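Local coordinates for protein putative drug/sodium antiporter (Escherichia coli, PDB 4Z3N) that probably exports the genotoxin colibactin or its precursors across the cell membrane as a MATE-family antiporter, at residues M166-G169 and V170-L174; F301-T304 and P305-A308. One frame throughout, in Å; residues are numbered along the deposited sequence.

Contact 1: residues M166-G169 and V170-L174; sequences MLIG and VMMGL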
ATOM      1  N   MET A 166       3.881  -0.377 -14.146  1.00 31.73           N
ATOM      2  CA  MET A 166       5.242  -0.492 -13.624  1.00 35.59           C
ATOM      3  C   MET A 166       6.002   0.822 -13.780  1.00 32.10           C
ATOM      4  O   MET A 166       6.724   1.233 -12.878  1.00 30.66           O
ATOM      5  CB  MET A 166       6.004  -1.622 -14.320  1.00 33.54           C
ATOM      6  CG  MET A 166       5.346  -2.988 -14.187  1.00 37.70           C
ATOM      7  SD  MET A 166       5.249  -3.645 -12.493  1.00 43.73           S
ATOM      8  CE  MET A 166       3.496  -3.602 -12.113  1.00 30.39           C
ATOM      9  N   LEU A 167       5.834   1.459 -14.937  1.00 32.66           N
ATOM     10  CA  LEU A 167       6.436   2.757 -15.241  1.00 33.28           C
ATOM     11  C   LEU A 167       6.114   3.819 -14.197  1.00 35.16           C
ATOM     12  O   LEU A 167       6.975   4.616 -13.840  1.00 35.89           O
ATOM     13  CB  LEU A 167       5.971   3.246 -16.608  1.00 33.22           C
ATOM     14  CG  LEU A 167       7.026   3.162 -17.702  1.00 40.28           C
ATOM     15  CD1 LEU A 167       6.529   3.847 -18.969  1.00 40.43           C
ATOM     16  CD2 LEU A 167       8.313   3.801 -17.201  1.00 44.66           C
ATOM     17  N   ILE A 168       4.868   3.827 -13.723  1.00 36.11           N
ATOM     18  CA  ILE A 168       4.412   4.752 -12.687  1.00 30.98           C
ATOM     19  C   ILE A 168       5.082   4.497 -11.344  1.00 32.79           C
ATOM     20  O   ILE A 168       5.393   5.434 -10.611  1.00 32.70           O
ATOM     21  CB  ILE A 168       2.887   4.665 -12.520  1.00 37.22           C
ATOM     22  CG1 ILE A 168       2.212   5.246 -13.765  1.00 40.00           C
ATOM     23  CG2 ILE A 168       2.431   5.377 -11.252  1.00 33.86           C
ATOM     24  CD1 ILE A 168       0.717   5.251 -13.710  1.00 38.63           C
ATOM     25  N   GLY A 169       5.293   3.224 -11.019  1.00 35.18           N
ATOM     26  CA  GLY A 169       6.088   2.857  -9.860  1.00 32.43           C
ATOM     27  C   GLY A 169       7.480   3.476  -9.876  1.00 32.37           C
ATOM     28  O   GLY A 169       7.881   4.147  -8.926  1.00 31.72           O
ATOM     29  N   VAL A 170       8.217   3.255 -10.964  1.00 32.84           N
ATOM     30  CA  VAL A 170       9.513   3.908 -11.170  1.00 32.00           C
ATOM     31  C   VAL A 170       9.460   5.436 -10.932  1.00 36.30           C
ATOM     32  O   VAL A 170      10.271   5.989 -10.174  1.00 34.95           O
ATOM     33  CB  VAL A 170      10.044   3.657 -12.597  1.00 33.22           C
ATOM     34  CG1 VAL A 170      11.336   4.462 -12.853  1.00 40.70           C
ATOM     35  CG2 VAL A 170      10.269   2.184 -12.829  1.00 34.27           C
ATOM     36  N   MET A 171       8.502   6.096 -11.580  1.00 29.91           N
ATOM     37  CA  MET A 171       8.341   7.536 -11.499  1.00 31.66           C
ATOM     38  C   MET A 171       8.013   7.999 -10.083  1.00 35.69           C
ATOM     39  O   MET A 171       8.643   8.938  -9.561  1.00 34.54           O
ATOM     40  CB  MET A 171       7.254   7.991 -12.469  1.00 34.94           C
ATOM     41  CG  MET A 171       7.558   7.688 -13.935  1.00 37.27           C
ATOM     42  SD  MET A 171       9.020   8.542 -14.587  1.00 46.00           S
ATOM     43  CE  MET A 171      10.353   7.604 -13.851  1.00 41.09           C
ATOM     44  N   MET A 172       7.026   7.343  -9.474  1.00 35.56           N
ATOM     45  CA  MET A 172       6.682   7.580  -8.077  1.00 33.95           C
ATOM     46  C   MET A 172       7.927   7.437  -7.217  1.00 34.50           C
ATOM     47  O   MET A 172       8.210   8.296  -6.380  1.00 38.36           O
ATOM     48  CB  MET A 172       5.609   6.602  -7.599  1.00 36.06           C
ATOM     49  CG  MET A 172       4.235   6.765  -8.255  1.00 41.87           C
ATOM     50  SD  MET A 172       3.221   7.968  -7.385  1.00 50.84           S
ATOM     51  CE  MET A 172       3.196   7.254  -5.739  1.00 44.01           C
ATOM     52  N   GLY A 173       8.672   6.356  -7.440  1.00 29.26           N
ATOM     53  CA  GLY A 173       9.894   6.091  -6.698  1.00 33.10           C
ATOM     54  C   GLY A 173      10.974   7.132  -6.950  1.00 34.39           C
ATOM     55  O   GLY A 173      11.735   7.504  -6.051  1.00 31.35           O
ATOM     56  N   LEU A 174      11.028   7.614  -8.183  1.00 34.67           N
ATOM     57  CA  LEU A 174      11.967   8.662  -8.546  1.00 35.29           C
ATOM     58  C   LEU A 174      11.686   9.977  -7.789  1.00 36.50           C
ATOM     59  O   LEU A 174      12.572  10.512  -7.121  1.00 35.07           O
ATOM     60  CB  LEU A 174      11.927   8.882 -10.065  1.00 33.65           C
ATOM     61  CG  LEU A 174      12.948   9.851 -10.651  1.00 40.76           C
ATOM     62  CD1 LEU A 174      14.241   9.659  -9.943  1.00 40.43           C
ATOM     63  CD2 LEU A 174      13.137   9.597 -12.131  1.00 48.21           C
TER
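I168 and M172 meet side by side on one face of a regular transmembrane alpha-helix, helix 162-177, of this MATE transporter. They are one turn apart and illustrate how an i to i+4 pair packs along a helix: both side chains point the same way, and the touching branch is the methyl CG2 of I168, 3.8 Å from CG of M172. That methyl is anti to the backbone N of I168 (the other branch, CG1, has chi1 -69°), which carries it along the helix toward M172. The methionine chain then bends at chi2 and again at chi3, and it reaches Q89 of helix 75-101, whereas I168 leans on V225 of helix 209-232. A bound monoolein lies about 6 Å from the I168 side chain, consistent with a lipid-facing setting.

M171 leaves on another side of the helix. Its CG lies off the carbonyl oxygen of L167, and its bent chain continues to F228 and L232. V170 is turned elsewhere again: its CG2 methyl lies beside the carbonyl O of M166, at 3.7 Å, and the side chain as a whole packs on L112 and A119 of helix 107-132. One turn of helix thus serves three neighbours.

Beneath the side chains the backbone is unbroken. V170 N bonds to M166 O at 3.2 Å, and M171 N to L167 O at 3.1 Å. G169 and G173 carry no side chain, yet both take part in the bonding: the pattern runs on through M172 N to I168 O, 2.8 Å and 169° at the hydrogen, and continues with G173 N on G169 O, again at 2.8 Å.

Contact 2: residues F301-T304 and P305-A308; sequences FIIT and PMLA
F301 turns its carbonyl toward the ring of P305, with O 3.4 Å from CD, at the start of a proline kink within transmembrane helix 286-322. Having no N-H, the proline cannot give F301 O the bond expected one turn on, and that oxygen instead accepts the amide of T304, a shorter step along the chain.

I302 comes next. Its carbonyl O lies at the CD-CG edge of the proline ring, 3.2 Å from CD and 3.3 Å from CG, while the side chain goes to L347 and H351 of helix 326-358. This oxygen receives no bond from M306 N, the second one missing at the kink. The P305 ring packs against the turn before it, F301 to T304.

At I303 the chain regains partners, though weakly: its O receives M306 N at 3.1 Å and, more distantly, L307 N. The side chains of I303 and M306 lie side by side, pointing the same way, and CG2 of I303 meets SD of M306 at 3.8 Å. They share helix 382-399 as a neighbour, I303 at L383 and M306 at A387 and L390.

T304, next to the proline, has OG1 between the backbone N and the carbonyl carbon (chi1 44°), a rotation that brings the hydroxyl close to F301 O and alongside P305 CD. F40 of helix 28-56 covers both T304 and P305. T304 O then restores regular helical bonding: beside a weak bond from L307 N, it takes A308 N at 3.0 Å, with 158° at the hydrogen.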
ATOM      1  N   PHE A 301      -9.407   3.313   5.238  1.00 35.36           N
ATOM      2  CA  PHE A 301      -9.247   4.761   5.204  1.00 37.35           C
ATOM      3  C   PHE A 301      -8.567   5.311   6.474  1.00 33.08           C
ATOM      4  O   PHE A 301      -7.761   6.230   6.402  1.00 30.99           O
ATOM      5  CB  PHE A 301     -10.592   5.476   5.010  1.00 37.39           C
ATOM      6  CG  PHE A 301     -10.568   6.920   5.476  1.00 42.65           C
ATOM      7  CD1 PHE A 301      -9.837   7.886   4.772  1.00 41.73           C
ATOM      8  CD2 PHE A 301     -11.237   7.306   6.636  1.00 43.90           C
ATOM      9  CE1 PHE A 301      -9.785   9.214   5.204  1.00 39.03           C
ATOM     10  CE2 PHE A 301     -11.193   8.632   7.076  1.00 46.62           C
ATOM     11  CZ  PHE A 301     -10.461   9.588   6.354  1.00 45.15           C
ATOM     12  N   ILE A 302      -8.906   4.755   7.629  1.00 32.77           N
ATOM     13  CA  ILE A 302      -8.369   5.226   8.898  1.00 33.39           C
ATOM     14  C   ILE A 302      -6.851   5.081   8.928  1.00 36.52           C
ATOM     15  O   ILE A 302      -6.116   5.855   9.569  1.00 33.76           O
ATOM     16  CB  ILE A 302      -8.982   4.449  10.086  1.00 31.80           C
ATOM     17  CG1 ILE A 302     -10.445   4.851  10.286  1.00 25.11           C
ATOM     18  CG2 ILE A 302      -8.158   4.658  11.376  1.00 28.80           C
ATOM     19  CD1 ILE A 302     -11.175   3.949  11.263  1.00 26.82           C
ATOM     20  N   ILE A 303      -6.387   4.086   8.198  1.00 38.16           N
ATOM     21  CA  ILE A 303      -4.995   3.695   8.237  1.00 36.20           C
ATOM     22  C   ILE A 303      -4.159   4.489   7.215  1.00 35.69           C
ATOM     23  O   ILE A 303      -2.925   4.505   7.284  1.00 34.65           O
ATOM     24  CB  ILE A 303      -4.916   2.159   8.024  1.00 33.55           C
ATOM     25  CG1 ILE A 303      -5.559   1.441   9.205  1.00 46.56           C
ATOM     26  CG2 ILE A 303      -3.510   1.661   7.701  1.00 39.07           C
ATOM     27  CD1 ILE A 303      -5.767  -0.038   8.969  1.00 62.42           C
ATOM     28  N   THR A 304      -4.837   5.170   6.292  1.00 31.13           N
ATOM     29  CA  THR A 304      -4.159   5.796   5.153  1.00 32.09           C
ATOM     30  C   THR A 304      -3.214   6.939   5.561  1.00 31.76           C
ATOM     31  O   THR A 304      -2.156   7.077   4.965  1.00 30.02           O
ATOM     32  CB  THR A 304      -5.165   6.312   4.064  1.00 31.76           C
ATOM     33  OG1 THR A 304      -6.275   6.979   4.670  1.00 30.93           O
ATOM     34  CG2 THR A 304      -5.694   5.166   3.236  1.00 28.28           C
ATOM     35  N   PRO A 305      -3.582   7.755   6.572  1.00 34.30           N
ATOM     36  CA  PRO A 305      -2.669   8.816   7.022  1.00 34.24           C
ATOM     37  C   PRO A 305      -1.312   8.273   7.502  1.00 32.88           C
ATOM     38  O   PRO A 305      -0.294   8.960   7.408  1.00 30.38           O
ATOM     39  CB  PRO A 305      -3.443   9.484   8.172  1.00 29.02           C
ATOM     40  CG  PRO A 305      -4.467   8.525   8.566  1.00 32.79           C
ATOM     41  CD  PRO A 305      -4.836   7.768   7.339  1.00 33.78           C
ATOM     42  N   MET A 306      -1.301   7.037   7.987  1.00 30.68           N
ATOM     43  CA  MET A 306      -0.055   6.395   8.385  1.00 33.09           C
ATOM     44  C   MET A 306       0.776   5.913   7.176  1.00 34.41           C
ATOM     45  O   MET A 306       2.015   5.869   7.231  1.00 29.44           O
ATOM     46  CB  MET A 306      -0.369   5.247   9.339  1.00 30.08           C
ATOM     47  CG  MET A 306       0.545   4.062   9.263  1.00 29.75           C
ATOM     48  SD  MET A 306      -0.397   2.588   9.728  1.00 39.99           S
ATOM     49  CE  MET A 306      -1.190   3.129  11.240  1.00 25.34           C
ATOM     50  N   LEU A 307       0.095   5.564   6.084  1.00 34.84           N
ATOM     51  CA  LEU A 307       0.785   5.183   4.855  1.00 29.75           C
ATOM     52  C   LEU A 307       1.427   6.414   4.211  1.00 30.64           C
ATOM     53  O   LEU A 307       2.508   6.330   3.631  1.00 27.74           O
ATOM     54  CB  LEU A 307      -0.173   4.502   3.872  1.00 27.59           C
ATOM     55  CG  LEU A 307      -0.793   3.160   4.287  1.00 27.70           C
ATOM     56  CD1 LEU A 307      -1.655   2.618   3.181  1.00 23.48           C
ATOM     57  CD2 LEU A 307       0.263   2.161   4.646  1.00 24.62           C
ATOM     58  N   ALA A 308       0.753   7.554   4.333  1.00 27.88           N
ATOM     59  CA  ALA A 308       1.281   8.838   3.872  1.00 27.81           C
ATOM     60  C   ALA A 308       2.562   9.256   4.613  1.00 29.88           C
ATOM     61  O   ALA A 308       3.560   9.630   3.988  1.00 32.19           O
ATOM     62  CB  ALA A 308       0.226   9.910   4.021  1.00 28.25           C
TER

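In the fold
Contacts 1 and 2 are both largely buried, and each lies within a single transmembrane helix, but the helices belong to different MatE regions of the chain. The centres of the two contacts are about 21 Å apart and their nearest atoms about 9 Å, with no touch between them. As a worked comparison they separate two kinds of helical turn. The 166-174 stretch, with two glycines, keeps every backbone bond from one turn to the next and packs apolar side chains on three helices. The 301-308 stretch trades that regularity for a proline bend, where weak bonds and i to i+3 bonds stand in for the missing i to i+4 ones. Contact 2 lies nearer the centre of the chain, although F301 is exposed.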